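Local coordinates for protein esterase (uncultured bacterium pCosCE1, PDB 7ATL) that probably hydrolyses carboxylic esters as a family VIII carboxylesterase with a beta-lactamase-like fold, and has promiscuous acyltransferase activity, at residues 58-63 and 209-214; 251-254 and 258-261; 51-56 and 213-218. All coordinates share one frame; numbering follows the deposited sequence.

Contact 1: residues 58-63 and 209-214. With PEG (di(hydroxyethyl)ether), chain B.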
ATOM      1  N   GLU A  58     -10.592  12.424  10.665  1.00 37.15           N
ATOM      2  CA  GLU A  58     -11.168  11.062  10.885  1.00 35.86           C
ATOM      3  C   GLU A  58     -11.728  10.475   9.575  1.00 32.14           C
ATOM      4  O   GLU A  58     -12.136   9.299   9.606  1.00 27.42           O
ATOM      5  CB  GLU A  58     -12.303  11.073  11.919  1.00 38.47           C
ATOM      6  CG  GLU A  58     -11.945  11.731  13.244  1.00 44.68           C
ATOM      7  CD  GLU A  58     -11.998  13.254  13.262  1.00 45.31           C
ATOM      8  OE1 GLU A  58     -12.886  13.821  12.588  1.00 43.34           O
ATOM      9  OE2 GLU A  58     -11.138  13.862  13.938  1.00 46.97           O
ATOM     10  N   THR A  59     -11.752  11.222   8.465  1.00 29.80           N
ATOM     11  CA  THR A  59     -12.280  10.694   7.181  1.00 31.89           C
ATOM     12  C   THR A  59     -11.547   9.396   6.813  1.00 32.46           C
ATOM     13  O   THR A  59     -10.294   9.375   6.777  1.00 32.92           O
ATOM     14  CB  THR A  59     -12.168  11.695   6.027  1.00 32.92           C
ATOM     15  OG1 THR A  59     -12.859  12.882   6.400  1.00 32.78           O
ATOM     16  CG2 THR A  59     -12.754  11.143   4.746  1.00 32.92           C
ATOM     17  N   GLN A  60     -12.311   8.348   6.532  1.00 32.25           N
ATOM     18  CA  GLN A  60     -11.777   7.027   6.121  1.00 32.56           C
ATOM     19  C   GLN A  60     -11.518   7.045   4.609  1.00 30.53           C
ATOM     20  O   GLN A  60     -12.261   7.737   3.852  1.00 28.28           O
ATOM     21  CB  GLN A  60     -12.748   5.917   6.512  1.00 32.64           C
ATOM     22  CG  GLN A  60     -12.054   4.601   6.785  1.00 32.59           C
ATOM     23  CD  GLN A  60     -13.000   3.421   6.815  1.00 34.28           C
ATOM     24  OE1 GLN A  60     -14.026   3.393   6.124  1.00 33.34           O
ATOM     25  NE2 GLN A  60     -12.625   2.408   7.589  1.00 33.57           N
ATOM     26  N   PHE A  61     -10.495   6.313   4.182  1.00 28.75           N
ATOM     27  CA  PHE A  61     -10.143   6.196   2.749  1.00 28.95           C
ATOM     28  C   PHE A  61     -10.131   4.735   2.311  1.00 27.26           C
ATOM     29  O   PHE A  61      -9.924   3.823   3.130  1.00 28.05           O
ATOM     30  CB  PHE A  61      -8.782   6.823   2.459  1.00 29.28           C
ATOM     31  CG  PHE A  61      -8.705   8.311   2.654  1.00 25.27           C
ATOM     32  CD1 PHE A  61      -8.575   8.846   3.920  1.00 25.38           C
ATOM     33  CD2 PHE A  61      -8.701   9.160   1.568  1.00 25.37           C
ATOM     34  CE1 PHE A  61      -8.467  10.214   4.100  1.00 25.18           C
ATOM     35  CE2 PHE A  61      -8.620  10.533   1.748  1.00 25.35           C
ATOM     36  CZ  PHE A  61      -8.503  11.055   3.014  1.00 24.50           C
ATOM     37  N   ARG A  62     -10.376   4.542   1.025  1.00 26.58           N
ATOM     38  CA  ARG A  62      -9.955   3.322   0.305  1.00 29.66           C
ATOM     39  C   ARG A  62      -8.433   3.378   0.257  1.00 30.06           C
ATOM     40  O   ARG A  62      -7.911   4.415  -0.201  1.00 29.76           O
ATOM     41  CB  ARG A  62     -10.579   3.287  -1.095  1.00 30.45           C
ATOM     42  CG  ARG A  62     -12.099   3.208  -1.078  1.00 29.24           C
ATOM     43  CD  ARG A  62     -12.728   3.411  -2.433  1.00 29.76           C
ATOM     44  NE  ARG A  62     -14.181   3.436  -2.329  1.00 30.95           N
ATOM     45  CZ  ARG A  62     -14.911   4.494  -1.976  1.00 30.85           C
ATOM     46  NH1 ARG A  62     -14.352   5.664  -1.701  1.00 32.25           N
ATOM     47  NH2 ARG A  62     -16.218   4.381  -1.929  1.00 29.02           N
ATOM     48  N   LEU A  63      -7.754   2.328   0.728  1.00 32.41           N
ATOM     49  CA  LEU A  63      -6.278   2.375   0.945  1.00 33.15           C
ATOM     50  C   LEU A  63      -5.477   1.857  -0.257  1.00 31.89           C
ATOM     51  O   LEU A  63      -4.337   2.259  -0.342  1.00 31.26           O
ATOM     52  CB  LEU A  63      -5.939   1.600   2.216  1.00 33.32           C
ATOM     53  CG  LEU A  63      -6.403   2.273   3.509  1.00 33.59           C
ATOM     54  CD1 LEU A  63      -6.079   1.401   4.710  1.00 35.12           C
ATOM     55  CD2 LEU A  63      -5.768   3.639   3.658  1.00 34.19           C
ATOM     56  N   PHE A 209     -11.353  -4.263   6.147  1.00 28.18           N
ATOM     57  CA  PHE A 209     -11.482  -4.775   4.755  1.00 29.77           C
ATOM     58  C   PHE A 209     -12.767  -4.280   4.082  1.00 29.46           C
ATOM     59  O   PHE A 209     -12.888  -4.446   2.855  1.00 30.30           O
ATOM     60  CB  PHE A 209     -11.393  -6.301   4.768  1.00 29.51           C
ATOM     61  CG  PHE A 209      -9.975  -6.789   4.832  1.00 28.33           C
ATOM     62  CD1 PHE A 209      -9.198  -6.802   3.686  1.00 26.39           C
ATOM     63  CD2 PHE A 209      -9.416  -7.166   6.040  1.00 27.72           C
ATOM     64  CE1 PHE A 209      -7.884  -7.223   3.731  1.00 27.84           C
ATOM     65  CE2 PHE A 209      -8.100  -7.578   6.091  1.00 29.08           C
ATOM     66  CZ  PHE A 209      -7.340  -7.618   4.937  1.00 31.15           C
ATOM     67  N   TYR A 210     -13.679  -3.718   4.871  1.00 30.97           N
ATOM     68  CA  TYR A 210     -14.877  -2.972   4.419  1.00 32.91           C
ATOM     69  C   TYR A 210     -15.372  -2.068   5.549  1.00 33.59           C
ATOM     70  O   TYR A 210     -14.942  -2.269   6.703  1.00 35.21           O
ATOM     71  CB  TYR A 210     -15.965  -3.947   3.991  1.00 32.53           C
ATOM     72  CG  TYR A 210     -16.785  -4.528   5.110  1.00 33.56           C
ATOM     73  CD1 TYR A 210     -16.305  -5.563   5.884  1.00 34.39           C
ATOM     74  CD2 TYR A 210     -18.053  -4.045   5.388  1.00 34.32           C
ATOM     75  CE1 TYR A 210     -17.068  -6.123   6.898  1.00 35.60           C
ATOM     76  CE2 TYR A 210     -18.826  -4.583   6.403  1.00 35.63           C
ATOM     77  CZ  TYR A 210     -18.341  -5.644   7.148  1.00 37.04           C
ATOM     78  OH  TYR A 210     -19.115  -6.216   8.121  1.00 34.67           O
ATOM     79  N   THR A 211     -16.238  -1.104   5.222  1.00 35.65           N
ATOM     80  CA  THR A 211     -16.875  -0.188   6.202  1.00 37.46           C
ATOM     81  C   THR A 211     -18.391  -0.226   6.008  1.00 40.13           C
ATOM     82  O   THR A 211     -18.823  -0.408   4.851  1.00 43.26           O
ATOM     83  CB  THR A 211     -16.309   1.229   6.089  1.00 37.03           C
ATOM     84  OG1 THR A 211     -16.926   1.990   7.128  1.00 37.55           O
ATOM     85  CG2 THR A 211     -16.552   1.862   4.737  1.00 37.43           C
ATOM     86  N   THR A 212     -19.148  -0.105   7.101  1.00 40.85           N
ATOM     87  CA  THR A 212     -20.618   0.115   7.097  1.00 40.96           C
ATOM     88  C   THR A 212     -20.925   1.609   7.235  1.00 41.18           C
ATOM     89  O   THR A 212     -22.093   1.960   7.127  1.00 44.18           O
ATOM     90  CB  THR A 212     -21.328  -0.634   8.234  1.00 43.34           C
ATOM     91  OG1 THR A 212     -20.823  -0.132   9.473  1.00 37.86           O
ATOM     92  CG2 THR A 212     -21.188  -2.141   8.126  1.00 43.89           C
ATOM     93  N   ASP A 213     -19.915   2.444   7.463  1.00 39.66           N
ATOM     94  CA  ASP A 213     -20.067   3.905   7.677  1.00 38.06           C
ATOM     95  C   ASP A 213     -19.895   4.616   6.331  1.00 37.26           C
ATOM     96  O   ASP A 213     -18.807   5.181   6.082  1.00 35.68           O
ATOM     97  CB  ASP A 213     -19.075   4.369   8.742  1.00 39.33           C
ATOM     98  CG  ASP A 213     -19.194   5.830   9.124  1.00 41.82           C
ATOM     99  OD1 ASP A 213     -19.786   6.601   8.339  1.00 42.64           O
ATOM    100  OD2 ASP A 213     -18.667   6.186  10.206  1.00 43.36           O
ATOM    101  N   VAL A 214     -20.949   4.610   5.513  1.00 38.12           N
ATOM    102  CA  VAL A 214     -20.964   5.175   4.127  1.00 41.40           C
ATOM    103  C   VAL A 214     -20.561   6.655   4.123  1.00 40.37           C
ATOM    104  O   VAL A 214     -19.768   7.025   3.259  1.00 39.14           O
ATOM    105  CB  VAL A 214     -22.342   5.004   3.453  1.00 45.50           C
ATOM    106  CG1 VAL A 214     -22.308   5.476   1.994  1.00 43.67           C
ATOM    107  CG2 VAL A 214     -22.856   3.566   3.572  1.00 45.63           C
TER
HETATM  108  C1  PEG B 401     -15.929  -4.609  10.494  1.00 63.98           C
HETATM  109  O1  PEG B 401     -17.150  -4.123  11.015  1.00 63.35           O
HETATM  110  C2  PEG B 401     -15.153  -3.538   9.794  1.00 63.78           C
HETATM  111  O2  PEG B 401     -14.020  -3.150  10.574  1.00 69.46           O
HETATM  112  C3  PEG B 401     -13.948  -1.750  10.867  1.00 70.66           C
HETATM  113  C4  PEG B 401     -13.150  -1.005   9.805  1.00 73.05           C
HETATM  114  O4  PEG B 401     -13.949  -0.409   8.758  1.00 64.72           O
HETATM  115  O   HOH W   1     -16.046   5.284   6.655  1.00 25.90           O
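Q60 leaves its backbone with a chi1 of -151°, CG lying roughly opposite N, and runs on extended, which carries its amide across to T211, whose own chi1 of -176° sets OG1 beside the carbonyl carbon and places CG2 between N and that carbon. In this beta-lactamase-like fold the contact joins the approach to strand 61-62 with the irregular loop between helix 190-199 and strand 221-222. The two side chains run antiparallel, each passing alongside the other, and OE1 of Q60 comes to rest against CB of T211 at 3.1 Å.

The long amide suits its place because its two ends can serve different partners. A water stands 2.8 Å from both Q60 OE1 and D213 O and can bridge them, linking Q60 to the chain two residues beyond T211, though it has more acceptors in reach than protons to give. NE2 has its main partner outside the two segments, the carbonyl of N206; toward the bound di(hydroxyethyl)ether it makes a weak hydrogen bond, to O4 at 3.3 Å. That hydroxyl in turn donates to the backbone O of Y210, so the small glycol, probably picked up from solution, bridges both segments.

Threonine fits the bend because its hydroxyl can fold back on the main chain in an ST turn: D213 N donates to T211 OG1 at 3.0 Å, with an N-H...O angle of 156°.

Contact 2: residues 251-254 and 258-261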
ATOM      1  N   PRO A 251     -15.216   1.630  -6.567  1.00 25.55           N
ATOM      2  CA  PRO A 251     -15.363   2.264  -5.255  1.00 26.15           C
ATOM      3  C   PRO A 251     -16.474   1.714  -4.345  1.00 25.78           C
ATOM      4  O   PRO A 251     -16.356   1.893  -3.159  1.00 28.04           O
ATOM      5  CB  PRO A 251     -15.589   3.743  -5.588  1.00 24.63           C
ATOM      6  CG  PRO A 251     -14.884   3.885  -6.916  1.00 25.34           C
ATOM      7  CD  PRO A 251     -15.184   2.607  -7.663  1.00 24.47           C
ATOM      8  N   SER A 252     -17.462   1.001  -4.870  1.00 26.58           N
ATOM      9  CA  SER A 252     -18.510   0.355  -4.029  1.00 27.89           C
ATOM     10  C   SER A 252     -17.927  -0.846  -3.266  1.00 28.01           C
ATOM     11  O   SER A 252     -18.509  -1.204  -2.232  1.00 29.13           O
ATOM     12  CB  SER A 252     -19.720  -0.037  -4.842  1.00 26.66           C
ATOM     13  OG  SER A 252     -19.433  -1.119  -5.716  1.00 28.36           O
ATOM     14  N   ARG A 253     -16.842  -1.463  -3.754  1.00 26.61           N
ATOM     15  CA  ARG A 253     -16.273  -2.698  -3.153  1.00 26.02           C
ATOM     16  C   ARG A 253     -16.057  -2.514  -1.644  1.00 26.56           C
ATOM     17  O   ARG A 253     -16.402  -3.439  -0.874  1.00 26.27           O
ATOM     18  CB  ARG A 253     -14.959  -3.051  -3.848  1.00 26.66           C
ATOM     19  CG  ARG A 253     -14.440  -4.448  -3.532  1.00 26.63           C
ATOM     20  CD  ARG A 253     -13.099  -4.687  -4.191  1.00 27.35           C
ATOM     21  NE  ARG A 253     -12.767  -6.097  -4.263  1.00 26.36           N
ATOM     22  CZ  ARG A 253     -12.312  -6.815  -3.247  1.00 27.52           C
ATOM     23  NH1 ARG A 253     -12.140  -6.262  -2.051  1.00 25.62           N
ATOM     24  NH2 ARG A 253     -12.025  -8.091  -3.445  1.00 27.86           N
ATOM     25  N   ALA A 254     -15.535  -1.347  -1.245  1.00 29.50           N
ATOM     26  CA  ALA A 254     -15.253  -0.938   0.156  1.00 28.64           C
ATOM     27  C   ALA A 254     -16.491  -1.087   1.061  1.00 28.74           C
ATOM     28  O   ALA A 254     -16.309  -1.109   2.294  1.00 28.22           O
ATOM     29  CB  ALA A 254     -14.743   0.484   0.165  1.00 26.59           C
ATOM     30  N   GLN A 258     -19.055  -8.837   1.682  1.00 32.63           N
ATOM     31  CA  GLN A 258     -18.878 -10.159   1.010  1.00 38.26           C
ATOM     32  C   GLN A 258     -17.649 -10.125   0.096  1.00 33.98           C
ATOM     33  O   GLN A 258     -17.183 -11.200  -0.292  1.00 34.47           O
ATOM     34  CB  GLN A 258     -20.070 -10.571   0.126  1.00 44.06           C
ATOM     35  CG  GLN A 258     -21.435 -10.643   0.810  1.00 48.21           C
ATOM     36  CD  GLN A 258     -21.384 -11.165   2.225  1.00 51.02           C
ATOM     37  OE1 GLN A 258     -21.910 -10.552   3.164  1.00 59.30           O
ATOM     38  NE2 GLN A 258     -20.737 -12.304   2.389  1.00 46.47           N
ATOM     39  N   ALA A 259     -17.155  -8.947  -0.271  1.00 30.35           N
ATOM     40  CA  ALA A 259     -15.998  -8.827  -1.184  1.00 31.36           C
ATOM     41  C   ALA A 259     -14.785  -9.524  -0.548  1.00 30.52           C
ATOM     42  O   ALA A 259     -14.536  -9.296   0.659  1.00 30.08           O
ATOM     43  CB  ALA A 259     -15.732  -7.374  -1.482  1.00 32.27           C
ATOM     44  N   TYR A 260     -14.064 -10.354  -1.308  1.00 27.31           N
ATOM     45  CA  TYR A 260     -12.916 -11.122  -0.754  1.00 28.22           C
ATOM     46  C   TYR A 260     -11.858 -10.142  -0.239  1.00 27.60           C
ATOM     47  O   TYR A 260     -11.624  -9.063  -0.811  1.00 25.31           O
ATOM     48  CB  TYR A 260     -12.357 -12.170  -1.734  1.00 27.71           C
ATOM     49  CG  TYR A 260     -11.522 -11.637  -2.863  1.00 25.45           C
ATOM     50  CD1 TYR A 260     -10.187 -11.357  -2.676  1.00 25.04           C
ATOM     51  CD2 TYR A 260     -12.057 -11.413  -4.120  1.00 25.62           C
ATOM     52  CE1 TYR A 260      -9.403 -10.864  -3.704  1.00 24.82           C
ATOM     53  CE2 TYR A 260     -11.290 -10.905  -5.158  1.00 25.48           C
ATOM     54  CZ  TYR A 260      -9.948 -10.638  -4.953  1.00 25.00           C
ATOM     55  OH  TYR A 260      -9.145 -10.146  -5.948  1.00 25.83           O
ATOM     56  N   PRO A 261     -11.256 -10.475   0.926  1.00 26.13           N
ATOM     57  CA  PRO A 261     -10.209  -9.653   1.521  1.00 26.23           C
ATOM     58  C   PRO A 261      -8.936  -9.668   0.674  1.00 25.18           C
ATOM     59  O   PRO A 261      -8.317 -10.687   0.620  1.00 24.47           O
ATOM     60  CB  PRO A 261      -9.969 -10.315   2.880  1.00 27.76           C
ATOM     61  CG  PRO A 261     -10.407 -11.746   2.687  1.00 28.43           C
ATOM     62  CD  PRO A 261     -11.601 -11.632   1.764  1.00 27.46           C
TER
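R253 lays one nitrogen of its guanidinium over the face of the Y260 ring: NH2 sits above the ring centre, 3.4 Å from both CD2 and CE2. The two planes stand 87° apart, so the cation meets the aromatic face with its edge instead of stacking flat on it. CZ lies 4.7 Å from the ring centroid and 10° off the normal, a cation-pi contact.

The same end of R253 also reaches the Y260 backbone. NH1 and NH2 converge on the one carbonyl oxygen, Y260 O, at 3.1 Å and 2.8 Å respectively, and that oxygen lies close to the guanidinium plane. The NH2 bond is the straighter of the two, with an N-H...O angle of 150°. An arginine suits this place because its chain, running anti at every torsion from chi1 to chi3, spans the gap between the 3-10 segment that includes 253-254 and the loop at 258-261.

A259 completes the grip from another side. Its methyl covers one face of the guanidinium near the rim and touches the aliphatic part of the chain, CB to R253 CG being 3.8 Å; a small side chain here lets the loop come close.

Both segments belong to the long connection between strands 246-249 and 268-269, where the contact clasps two parts of the chain only four residues apart. Y260 is packed further against helix 149-157, and R253 NE donates to the carbonyl of E143. With a main-chain oxygen and an aromatic face as its partners here, the buried arginine is probably stabilised as a cation without a carboxylate across this contact.

Contact 3: residues 51-56 and 213-218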
ATOM      1  N   GLN A  51     -21.273  17.259  -2.738  1.00 49.90           N
ATOM      2  CA  GLN A  51     -22.066  17.516  -1.492  1.00 53.70           C
ATOM      3  C   GLN A  51     -21.399  18.578  -0.583  1.00 50.78           C
ATOM      4  O   GLN A  51     -21.899  18.802   0.553  1.00 40.47           O
ATOM      5  CB  GLN A  51     -22.237  16.242  -0.661  1.00 58.29           C
ATOM      6  CG  GLN A  51     -22.874  15.076  -1.397  1.00 68.80           C
ATOM      7  CD  GLN A  51     -22.915  13.841  -0.522  1.00 80.07           C
ATOM      8  OE1 GLN A  51     -23.805  13.003  -0.649  1.00 91.68           O
ATOM      9  NE2 GLN A  51     -21.955  13.714   0.387  1.00 76.71           N
ATOM     10  N   LYS A  52     -20.305  19.202  -1.032  1.00 49.91           N
ATOM     11  CA  LYS A  52     -19.441  20.108  -0.223  1.00 55.79           C
ATOM     12  C   LYS A  52     -19.354  19.576   1.212  1.00 51.76           C
ATOM     13  O   LYS A  52     -19.595  20.352   2.140  1.00 47.46           O
ATOM     14  CB  LYS A  52     -19.957  21.553  -0.254  1.00 62.70           C
ATOM     15  CG  LYS A  52     -21.011  21.854  -1.316  1.00 70.56           C
ATOM     16  CD  LYS A  52     -21.037  23.291  -1.786  1.00 73.84           C
ATOM     17  CE  LYS A  52     -19.711  23.718  -2.382  1.00 78.40           C
ATOM     18  NZ  LYS A  52     -19.894  24.633  -3.533  1.00 79.68           N
ATOM     19  N   LYS A  53     -19.037  18.289   1.383  1.00 55.65           N
ATOM     20  CA  LYS A  53     -18.702  17.702   2.711  1.00 56.09           C
ATOM     21  C   LYS A  53     -17.217  17.954   2.977  1.00 54.53           C
ATOM     22  O   LYS A  53     -16.355  17.453   2.258  1.00 45.39           O
ATOM     23  CB  LYS A  53     -19.054  16.215   2.786  1.00 55.90           C
ATOM     24  CG  LYS A  53     -19.037  15.644   4.199  1.00 57.97           C
ATOM     25  CD  LYS A  53     -19.242  14.143   4.243  1.00 61.94           C
ATOM     26  CE  LYS A  53     -20.606  13.701   3.749  1.00 67.10           C
ATOM     27  NZ  LYS A  53     -21.038  12.418   4.361  1.00 65.93           N
ATOM     28  N   PRO A  54     -16.857  18.762   3.999  1.00 55.17           N
ATOM     29  CA  PRO A  54     -15.452  19.063   4.253  1.00 52.14           C
ATOM     30  C   PRO A  54     -14.716  17.771   4.642  1.00 44.99           C
ATOM     31  O   PRO A  54     -15.277  16.920   5.367  1.00 38.80           O
ATOM     32  CB  PRO A  54     -15.516  20.083   5.402  1.00 54.27           C
ATOM     33  CG  PRO A  54     -16.778  19.696   6.139  1.00 56.22           C
ATOM     34  CD  PRO A  54     -17.741  19.342   5.024  1.00 57.17           C
ATOM     35  N   MET A  55     -13.494  17.630   4.136  1.00 40.11           N
ATOM     36  CA  MET A  55     -12.546  16.585   4.603  1.00 37.26           C
ATOM     37  C   MET A  55     -12.240  16.868   6.077  1.00 33.98           C
ATOM     38  O   MET A  55     -11.990  18.041   6.399  1.00 35.72           O
ATOM     39  CB  MET A  55     -11.242  16.610   3.795  1.00 36.16           C
ATOM     40  CG  MET A  55     -10.310  15.417   4.102  1.00 36.92           C
ATOM     41  SD  MET A  55     -10.869  13.815   3.446  1.00 31.36           S
ATOM     42  CE  MET A  55     -10.340  14.033   1.746  1.00 27.80           C
ATOM     43  N   VAL A  56     -12.303  15.848   6.922  1.00 28.72           N
ATOM     44  CA  VAL A  56     -11.905  15.927   8.346  1.00 30.49           C
ATOM     45  C   VAL A  56     -10.806  14.874   8.595  1.00 36.11           C
ATOM     46  O   VAL A  56     -10.600  13.973   7.742  1.00 34.16           O
ATOM     47  CB  VAL A  56     -13.119  15.759   9.292  1.00 30.86           C
ATOM     48  CG1 VAL A  56     -14.192  16.821   9.054  1.00 30.14           C
ATOM     49  CG2 VAL A  56     -13.718  14.362   9.250  1.00 29.61           C
ATOM     50  N   ASP A 213     -19.915   2.444   7.463  1.00 39.66           N
ATOM     51  CA  ASP A 213     -20.067   3.905   7.677  1.00 38.06           C
ATOM     52  C   ASP A 213     -19.895   4.616   6.331  1.00 37.26           C
ATOM     53  O   ASP A 213     -18.807   5.181   6.082  1.00 35.68           O
ATOM     54  CB  ASP A 213     -19.075   4.369   8.742  1.00 39.33           C
ATOM     55  CG  ASP A 213     -19.194   5.830   9.124  1.00 41.82           C
ATOM     56  OD1 ASP A 213     -19.786   6.601   8.339  1.00 42.64           O
ATOM     57  OD2 ASP A 213     -18.667   6.186  10.206  1.00 43.36           O
ATOM     58  N   VAL A 214     -20.949   4.610   5.513  1.00 38.12           N
ATOM     59  CA  VAL A 214     -20.964   5.175   4.127  1.00 41.40           C
ATOM     60  C   VAL A 214     -20.561   6.655   4.123  1.00 40.37           C
ATOM     61  O   VAL A 214     -19.768   7.025   3.259  1.00 39.14           O
ATOM     62  CB  VAL A 214     -22.342   5.004   3.453  1.00 45.50           C
ATOM     63  CG1 VAL A 214     -22.308   5.476   1.994  1.00 43.67           C
ATOM     64  CG2 VAL A 214     -22.856   3.566   3.572  1.00 45.63           C
ATOM     65  N   ASP A 215     -21.120   7.473   5.020  1.00 46.11           N
ATOM     66  CA  ASP A 215     -20.977   8.961   5.014  1.00 49.95           C
ATOM     67  C   ASP A 215     -19.528   9.359   5.307  1.00 42.82           C
ATOM     68  O   ASP A 215     -19.140  10.440   4.863  1.00 40.58           O
ATOM     69  CB  ASP A 215     -21.878   9.682   6.038  1.00 55.84           C
ATOM     70  CG  ASP A 215     -23.321   9.189   6.129  1.00 65.29           C
ATOM     71  OD1 ASP A 215     -23.867   8.729   5.092  1.00 63.37           O
ATOM     72  OD2 ASP A 215     -23.896   9.250   7.249  1.00 73.96           O
ATOM     73  N   ASN A 216     -18.764   8.559   6.056  1.00 37.54           N
ATOM     74  CA  ASN A 216     -17.391   8.970   6.471  1.00 37.69           C
ATOM     75  C   ASN A 216     -16.301   8.440   5.511  1.00 36.04           C
ATOM     76  O   ASN A 216     -15.132   8.711   5.764  1.00 34.70           O
ATOM     77  CB  ASN A 216     -17.100   8.583   7.923  1.00 35.45           C
ATOM     78  CG  ASN A 216     -15.962   9.400   8.505  1.00 34.59           C
ATOM     79  OD1 ASN A 216     -15.897  10.626   8.355  1.00 34.80           O
ATOM     80  ND2 ASN A 216     -15.032   8.719   9.136  1.00 30.76           N
ATOM     81  N   LEU A 217     -16.647   7.750   4.426  1.00 35.58           N
ATOM     82  CA  LEU A 217     -15.659   7.237   3.439  1.00 34.13           C
ATOM     83  C   LEU A 217     -15.473   8.295   2.353  1.00 32.38           C
ATOM     84  O   LEU A 217     -16.417   8.561   1.611  1.00 30.90           O
ATOM     85  CB  LEU A 217     -16.175   5.908   2.866  1.00 36.18           C
ATOM     86  CG  LEU A 217     -15.241   5.167   1.913  1.00 35.93           C
ATOM     87  CD1 LEU A 217     -13.915   4.876   2.600  1.00 36.72           C
ATOM     88  CD2 LEU A 217     -15.878   3.880   1.410  1.00 33.75           C
ATOM     89  N   ALA A 218     -14.291   8.893   2.248  1.00 33.47           N
ATOM     90  CA  ALA A 218     -14.004   9.883   1.188  1.00 32.33           C
ATOM     91  C   ALA A 218     -14.399   9.312  -0.171  1.00 31.44           C
ATOM     92  O   ALA A 218     -14.049   8.187  -0.509  1.00 32.61           O
ATOM     93  CB  ALA A 218     -12.558  10.283   1.185  1.00 35.35           C
TER
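K53 supplies the polar link, its ammonium NZ donating to the main-chain O of D215 at 2.8 Å. Here strand 53-54 of the beta-lactamase-like fold, near the surface, meets the turn that precedes strand 221-222. The lysine chain starts out extended and then bends at chi3 (-65°), which swings NZ over the turn until it also touches D215 CB at 3.3 Å. The donor approaches the carbonyl from well off to one side, with a C=O...N angle of 118°. A lysine fits this partly exposed position because its long methylene chain can cross to the turn while its charged end binds a carbonyl.

Apolar contact is sparse and lies deeper. M55 CE meets A218 CB at 4.4 Å, the M55 end methyl, carried on a flexible thioether, lying beside the A218 methyl; both residues also pack on F61 of strand 61-62. V56 CG2 only grazes N216, whose amide is engaged elsewhere, ND2 donating to the carbonyl of E58.

Bonds within 213-218 shape the turn itself. D213 OD1 accepts from N216 N at 3.2 Å, above the carboxylate plane, making an Asx motif that suits an aspartate at the start of a turn.

The carboxylate of D215 is not in contact with the ammonium, OD1 lying 4.7 Å from K53 NZ. Its negative charge may still favour the lysine electrostatically, while the directional bond goes to the backbone.

In the fold
Contacts 1 and 3 share D213 and V214 and fasten the same loop to successive parts of one N-terminal region, contact 1 in a buried setting and contact 3 nearer the surface. Between them, Q60 pairs through its backbone with N216 and A218, so the loop runs alongside 58-63. Contact 2 is also buried but local, clasping two nearby parts of a single connection; it joins contact 1 through T211 N to A254 O and through R62, which binds the carbonyl of P251. The chemistry differs accordingly: contact 1 adds water and glycol to a direct amide-threonine touch, contact 2 pairs a forked arginine-carbonyl bond with a cation over an aromatic face, and contact 3 combines a lysine-carbonyl bond with light apolar touching.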